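Local structure of fibronectin type III domain-containing protein (Simiduia agarivorans, 6P2K) at residues 59-64 and 122-127; 76-81 and 126-131. The protein probably hydrolyses xyloglucan-type polysaccharides as a family 74 glycoside hydrolase, through the beta-propeller part of a longer zinc-binding protein. One frame throughout, in Å; residues are numbered along the deposited sequence.

Contact 1. Residues 59-64 and 122-127. With ZN (zinc ion), chain Q.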
loop_
_atom_site.group_PDB
_atom_site.type_symbol
_atom_site.label_atom_id
_atom_site.label_comp_id
_atom_site.label_asym_id
_atom_site.label_seq_id
_atom_site.Cartn_x
_atom_site.Cartn_y
_atom_site.Cartn_z
ATOM N N ARG B 59 54.074 -0.761 -7.647
ATOM C CA ARG B 59 53.525 -1.654 -8.667
ATOM C C ARG B 59 54.295 -2.968 -8.594
ATOM O O ARG B 59 55.360 -3.124 -9.194
ATOM C CB ARG B 59 53.612 -1.018 -10.047
ATOM C CG ARG B 59 52.815 -1.742 -11.124
ATOM C CD ARG B 59 52.523 -0.830 -12.303
ATOM N NE ARG B 59 51.606 0.251 -11.946
ATOM C CZ ARG B 59 50.286 0.195 -12.107
ATOM N NH1 ARG B 59 49.723 -0.890 -12.618
ATOM N NH2 ARG B 59 49.529 1.224 -11.757
ATOM N N VAL B 60 53.753 -3.925 -7.842
ATOM C CA VAL B 60 54.444 -5.178 -7.550
ATOM C C VAL B 60 54.019 -6.239 -8.555
ATOM O O VAL B 60 52.822 -6.478 -8.753
ATOM C CB VAL B 60 54.155 -5.641 -6.113
ATOM C CG1 VAL B 60 54.864 -6.957 -5.833
ATOM C CG2 VAL B 60 54.583 -4.578 -5.119
ATOM N N PHE B 61 55.006 -6.889 -9.179
ATOM C CA PHE B 61 54.751 -7.938 -10.154
ATOM C C PHE B 61 55.097 -9.334 -9.657
ATOM O O PHE B 61 54.657 -10.311 -10.273
ATOM C CB PHE B 61 55.533 -7.665 -11.448
ATOM C CG PHE B 61 55.047 -6.469 -12.213
ATOM C CD1 PHE B 61 53.709 -6.332 -12.538
ATOM C CD2 PHE B 61 55.932 -5.483 -12.611
ATOM C CE1 PHE B 61 53.263 -5.231 -13.244
ATOM C CE2 PHE B 61 55.489 -4.380 -13.316
ATOM C CZ PHE B 61 54.153 -4.255 -13.631
ATOM N N ALA B 62 55.865 -9.462 -8.576
ATOM C CA ALA B 62 56.282 -10.777 -8.110
ATOM C C ALA B 62 56.731 -10.702 -6.658
ATOM O O ALA B 62 57.298 -9.698 -6.218
ATOM C CB ALA B 62 57.411 -11.346 -8.977
ATOM N N VAL B 63 56.467 -11.780 -5.924
ATOM C CA VAL B 63 56.935 -11.957 -4.554
ATOM C C VAL B 63 57.425 -13.391 -4.409
ATOM O O VAL B 63 56.779 -14.328 -4.891
ATOM C CB VAL B 63 55.832 -11.649 -3.517
ATOM C CG1 VAL B 63 56.346 -11.875 -2.103
ATOM C CG2 VAL B 63 55.323 -10.228 -3.670
ATOM N N ALA B 64 58.570 -13.565 -3.749
ATOM C CA ALA B 64 59.120 -14.892 -3.510
ATOM C C ALA B 64 59.756 -14.942 -2.130
ATOM O O ALA B 64 60.505 -14.035 -1.754
ATOM C CB ALA B 64 60.152 -15.274 -4.578
ATOM N N ARG B 122 54.348 -8.601 -16.598
ATOM C CA ARG B 122 53.029 -9.238 -16.753
ATOM C C ARG B 122 52.333 -8.615 -17.961
ATOM O O ARG B 122 52.958 -8.497 -19.026
ATOM C CB ARG B 122 52.276 -9.131 -15.434
ATOM C CG ARG B 122 52.967 -9.823 -14.284
ATOM C CD ARG B 122 52.027 -10.039 -13.110
ATOM N NE ARG B 122 52.640 -10.901 -12.108
ATOM C CZ ARG B 122 52.346 -12.187 -11.945
ATOM N NH1 ARG B 122 51.430 -12.765 -12.711
ATOM N NH2 ARG B 122 52.967 -12.895 -11.010
ATOM N N ASP B 123 51.067 -8.215 -17.850
ATOM C CA ASP B 123 50.319 -7.599 -18.936
ATOM C C ASP B 123 50.314 -6.078 -18.857
ATOM O O ASP B 123 49.568 -5.431 -19.598
ATOM C CB ASP B 123 48.882 -8.122 -18.937
ATOM C CG ASP B 123 48.214 -7.990 -17.576
ATOM O OD1 ASP B 123 48.915 -8.137 -16.550
ATOM O OD2 ASP B 123 46.991 -7.737 -17.530
ATOM N N ASP B 124 51.125 -5.491 -17.978
ATOM C CA ASP B 124 51.138 -4.044 -17.798
ATOM C C ASP B 124 51.976 -3.364 -18.873
ATOM O O ASP B 124 52.882 -2.585 -18.559
ATOM C CB ASP B 124 51.672 -3.682 -16.410
ATOM C CG ASP B 124 50.567 -3.360 -15.422
ATOM O OD1 ASP B 124 49.377 -3.575 -15.744
ATOM O OD2 ASP B 124 50.893 -2.885 -14.314
ATOM N N ASP B 125 51.680 -3.644 -20.145
ATOM C CA ASP B 125 52.473 -3.072 -21.227
ATOM C C ASP B 125 52.332 -1.556 -21.287
ATOM O O ASP B 125 53.248 -0.868 -21.753
ATOM C CB ASP B 125 52.073 -3.700 -22.563
ATOM C CG ASP B 125 52.660 -5.089 -22.753
ATOM O OD1 ASP B 125 53.861 -5.189 -23.086
ATOM O OD2 ASP B 125 51.922 -6.081 -22.562
ATOM N N ASP B 126 51.210 -1.016 -20.819
ATOM C CA ASP B 126 51.010 0.427 -20.824
ATOM C C ASP B 126 51.743 1.132 -19.688
ATOM O O ASP B 126 51.671 2.361 -19.598
ATOM C CB ASP B 126 49.514 0.754 -20.766
ATOM C CG ASP B 126 48.801 0.059 -19.619
ATOM O OD1 ASP B 126 49.312 -0.973 -19.127
ATOM O OD2 ASP B 126 47.724 0.544 -19.209
ATOM N N PHE B 127 52.450 0.394 -18.832
ATOM C CA PHE B 127 53.190 0.981 -17.726
ATOM C C PHE B 127 54.696 0.770 -17.807
ATOM O O PHE B 127 55.426 1.377 -17.016
ATOM C CB PHE B 127 52.696 0.420 -16.382
ATOM C CG PHE B 127 51.394 1.009 -15.911
ATOM C CD1 PHE B 127 50.185 0.460 -16.308
ATOM C CD2 PHE B 127 51.380 2.104 -15.060
ATOM C CE1 PHE B 127 48.987 0.997 -15.873
ATOM C CE2 PHE B 127 50.184 2.646 -14.620
ATOM C CZ PHE B 127 48.985 2.090 -15.028
HETATM ZN ZN ZN Q . 47.656 -4.349 -14.987
HETATM O O HOH W 1 46.869 -2.702 -13.943
HETATM O O HOH W 2 46.561 -4.202 -16.774
HETATM O O HOH W 3 49.212 -5.749 -14.746
#
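Arg59 lies between Asp124 and Phe127, its guanidinium serving one with its edge and the other with its face. The group rests flat on the Phe127 ring, planes 16° apart and CZ 3.6 Å from the ring centroid, a stacked cation-pi pair. At its edge NH1 makes a salt bridge with Asp124, 2.9 Å from OD2, met on the syn side but tilted out of the carboxylate plane. With CG anti to the backbone N (chi1 -168°), the arginine chain extends toward the loop, then bends at chi3 to lay the guanidinium over the ring. NH2 has a further partner in Gln713.

The other carboxylate oxygen, Asp124 OD1, binds the zinc ion at 2.0 Å. Gln16 and three waters complete the site. Arg59 thus acts from the second shell, probably helping the metal to fix the rotation of its ligand, and its charge probably tempers that of the carboxylate. Phe61 turns its ring edge to the same group, with CE1 3.5 Å from Asp124 OD2 and the ring steeply inclined to the carboxylate.

From the other end of the loop segment, Arg122 grips the carbonyl of Phe61 side-on with two nitrogens. Its NE lies 2.8 Å from Phe61 O on a lone pair, and NH2 reaches the same oxygen at 3.2 Å.

Phe61 and Ala62 both pair with Gly76, a classic beta bulge on strand 60-66, the outermost strand of a four-stranded propeller sheet. Strand 72-77 flanks it within the sheet, residues of strand 102-108 pack against Phe61 and Ala62, and the 122-127 loop leaves the next sheet after strand 114-119.

Contact 2. Residues 76-81 and 126-131; sequences GTLYGL and DFIGKF
Leu78 and Tyr79, at the corners of a type I turn from Thr77 to Gly80, meet the loop around Phe131. The dense part is aromatic. Tyr79 presents its edge to one face of Phe131 in an edge-to-face pair, centroids 4.9 Å apart and planes at 57°, with Tyr79 CD1 3.7 Å from Phe131 CG. Leu78 comes to the rim of the same phenyl ring, its CD2 4.0 Å from Phe131 CE2. CG of Leu78 stands anti to the backbone N (chi1 -176°), which carries both methyls toward the loop, where CD2 lies 3.5 Å from Phe127 O and CD1 lies 4.1 Å from Ile128 CD1. The Phe127 carbonyl, besides meeting the methyl, accepts a hydrogen bond from the backbone N of Lys130, closing a second type I turn.

Packing thins toward the solvent side. Lys130 offers little more than CB to Leu78 before its chain leads away, and the Phe127 ring likewise turns from the leucine, leaving CB as its nearest side-chain atom.

Thr77 stiffens the hairpin turn: OG1 donates to Gly80 O at 2.8 Å, and by accepting from Tyr79 N it forms an ST turn that helps set the tyrosine's backbone. Beyond the two segments, Tyr712 meets Phe131, and Val684 of helix 681-684 touches both Tyr79 and Phe131. Cutting Phe131 back to an alanine is likely to open a gap beside Tyr79 and Leu78, depriving the tyrosine edge of its face. Because the side chains that meet are apolar and aromatic, with one backbone carbonyl against the leucine methyls, the fit probably depends on shape and exclusion of water rather than charge.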
loop_
_atom_site.group_PDB
_atom_site.type_symbol
_atom_site.label_atom_id
_atom_site.label_comp_id
_atom_site.label_asym_id
_atom_site.label_seq_id
_atom_site.Cartn_x
_atom_site.Cartn_y
_atom_site.Cartn_z
ATOM N N GLY B 76 59.578 -8.115 -6.743
ATOM C CA GLY B 76 59.847 -7.513 -8.028
ATOM C C GLY B 76 58.819 -6.450 -8.353
ATOM O O GLY B 76 57.614 -6.716 -8.346
ATOM N N THR B 77 59.300 -5.239 -8.624
ATOM C CA THR B 77 58.444 -4.097 -8.921
ATOM C C THR B 77 58.821 -3.493 -10.270
ATOM O O THR B 77 59.770 -3.919 -10.933
ATOM C CB THR B 77 58.538 -3.023 -7.831
ATOM O OG1 THR B 77 59.804 -2.360 -7.918
ATOM C CG2 THR B 77 58.382 -3.638 -6.455
ATOM N N LEU B 78 58.056 -2.472 -10.660
ATOM C CA LEU B 78 58.301 -1.789 -11.923
ATOM C C LEU B 78 59.653 -1.089 -11.929
ATOM O O LEU B 78 60.232 -0.872 -13.000
ATOM C CB LEU B 78 57.175 -0.792 -12.195
ATOM C CG LEU B 78 57.169 -0.025 -13.519
ATOM C CD1 LEU B 78 57.092 -0.981 -14.702
ATOM C CD2 LEU B 78 56.019 0.973 -13.552
ATOM N N TYR B 79 60.176 -0.734 -10.755
ATOM C CA TYR B 79 61.469 -0.070 -10.661
ATOM C C TYR B 79 62.589 -0.999 -10.209
ATOM O O TYR B 79 63.721 -0.542 -10.024
ATOM C CB TYR B 79 61.388 1.137 -9.723
ATOM C CG TYR B 79 62.499 2.143 -9.951
ATOM C CD1 TYR B 79 62.576 2.865 -11.135
ATOM C CD2 TYR B 79 63.479 2.360 -8.991
ATOM C CE1 TYR B 79 63.593 3.782 -11.355
ATOM C CE2 TYR B 79 64.503 3.276 -9.203
ATOM C CZ TYR B 79 64.554 3.983 -10.387
ATOM O OH TYR B 79 65.562 4.896 -10.606
ATOM N N GLY B 80 62.314 -2.285 -10.026
ATOM C CA GLY B 80 63.365 -3.241 -9.760
ATOM C C GLY B 80 63.086 -4.089 -8.540
ATOM O O GLY B 80 62.086 -3.930 -7.842
ATOM N N LEU B 81 64.014 -5.006 -8.289
ATOM C CA LEU B 81 63.884 -5.949 -7.189
ATOM C C LEU B 81 64.131 -5.261 -5.851
ATOM O O LEU B 81 64.997 -4.391 -5.732
ATOM C CB LEU B 81 64.876 -7.100 -7.381
ATOM C CG LEU B 81 64.656 -8.440 -6.681
ATOM C CD1 LEU B 81 63.423 -9.139 -7.224
ATOM C CD2 LEU B 81 65.888 -9.306 -6.868
ATOM N N ASP B 126 51.210 -1.016 -20.819
ATOM C CA ASP B 126 51.010 0.427 -20.824
ATOM C C ASP B 126 51.743 1.132 -19.688
ATOM O O ASP B 126 51.671 2.361 -19.598
ATOM C CB ASP B 126 49.514 0.754 -20.766
ATOM C CG ASP B 126 48.801 0.059 -19.619
ATOM O OD1 ASP B 126 49.312 -0.973 -19.127
ATOM O OD2 ASP B 126 47.724 0.544 -19.209
ATOM N N PHE B 127 52.450 0.394 -18.832
ATOM C CA PHE B 127 53.190 0.981 -17.726
ATOM C C PHE B 127 54.696 0.770 -17.807
ATOM O O PHE B 127 55.426 1.377 -17.016
ATOM C CB PHE B 127 52.696 0.420 -16.382
ATOM C CG PHE B 127 51.394 1.009 -15.911
ATOM C CD1 PHE B 127 50.185 0.460 -16.308
ATOM C CD2 PHE B 127 51.380 2.104 -15.060
ATOM C CE1 PHE B 127 48.987 0.997 -15.873
ATOM C CE2 PHE B 127 50.184 2.646 -14.620
ATOM C CZ PHE B 127 48.985 2.090 -15.028
ATOM N N ILE B 128 55.185 -0.068 -18.726
ATOM C CA ILE B 128 56.610 -0.381 -18.766
ATOM C C ILE B 128 57.454 0.851 -19.071
ATOM O O ILE B 128 58.654 0.869 -18.774
ATOM C CB ILE B 128 56.876 -1.515 -19.784
ATOM C CG1 ILE B 128 58.297 -2.069 -19.635
ATOM C CG2 ILE B 128 56.651 -1.024 -21.205
ATOM C CD1 ILE B 128 58.703 -2.362 -18.205
ATOM N N GLY B 129 56.856 1.895 -19.634
ATOM C CA GLY B 129 57.602 3.087 -19.971
ATOM C C GLY B 129 57.587 4.204 -18.952
ATOM O O GLY B 129 58.148 5.270 -19.222
ATOM N N LYS B 130 56.980 3.995 -17.779
ATOM C CA LYS B 130 56.801 5.094 -16.832
ATOM C C LYS B 130 58.139 5.640 -16.341
ATOM O O LYS B 130 58.271 6.848 -16.106
ATOM C CB LYS B 130 55.940 4.640 -15.653
ATOM C CG LYS B 130 54.486 4.347 -16.005
ATOM C CD LYS B 130 53.703 5.610 -16.326
ATOM C CE LYS B 130 52.220 5.300 -16.498
ATOM N NZ LYS B 130 51.447 6.458 -17.035
ATOM N N PHE B 131 59.140 4.775 -16.180
ATOM C CA PHE B 131 60.472 5.200 -15.761
ATOM C C PHE B 131 61.493 5.121 -16.894
ATOM O O PHE B 131 62.697 5.016 -16.636
ATOM C CB PHE B 131 60.955 4.375 -14.568
ATOM C CG PHE B 131 60.104 4.516 -13.336
ATOM C CD1 PHE B 131 60.273 5.593 -12.480
ATOM C CD2 PHE B 131 59.156 3.557 -13.021
ATOM C CE1 PHE B 131 59.501 5.718 -11.338
ATOM C CE2 PHE B 131 58.379 3.676 -11.882
ATOM C CZ PHE B 131 58.552 4.759 -11.039
#

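Contacts 1 and 2 join one propeller sheet to the same long loop between strands 114-119 and 139-144, and their centres lie about 7 Å apart. Strands 60-66 and 72-77 are neighbours in that sheet, where Phe61 N and Gly76 O, 2.7 Å apart, probably form a hydrogen bond. On the loop the two contacts share Asp126 and Phe127. Phe127 is the bridge: its ring serves contact 1, whereas its carbonyl and CB face contact 2. Contact 1 holds the zinc ligand Asp124 itself; the side chain of the shared Phe127 lies about 6 Å from the metal. The polar, metal-linked packing thus passes into an apolar one along the loop.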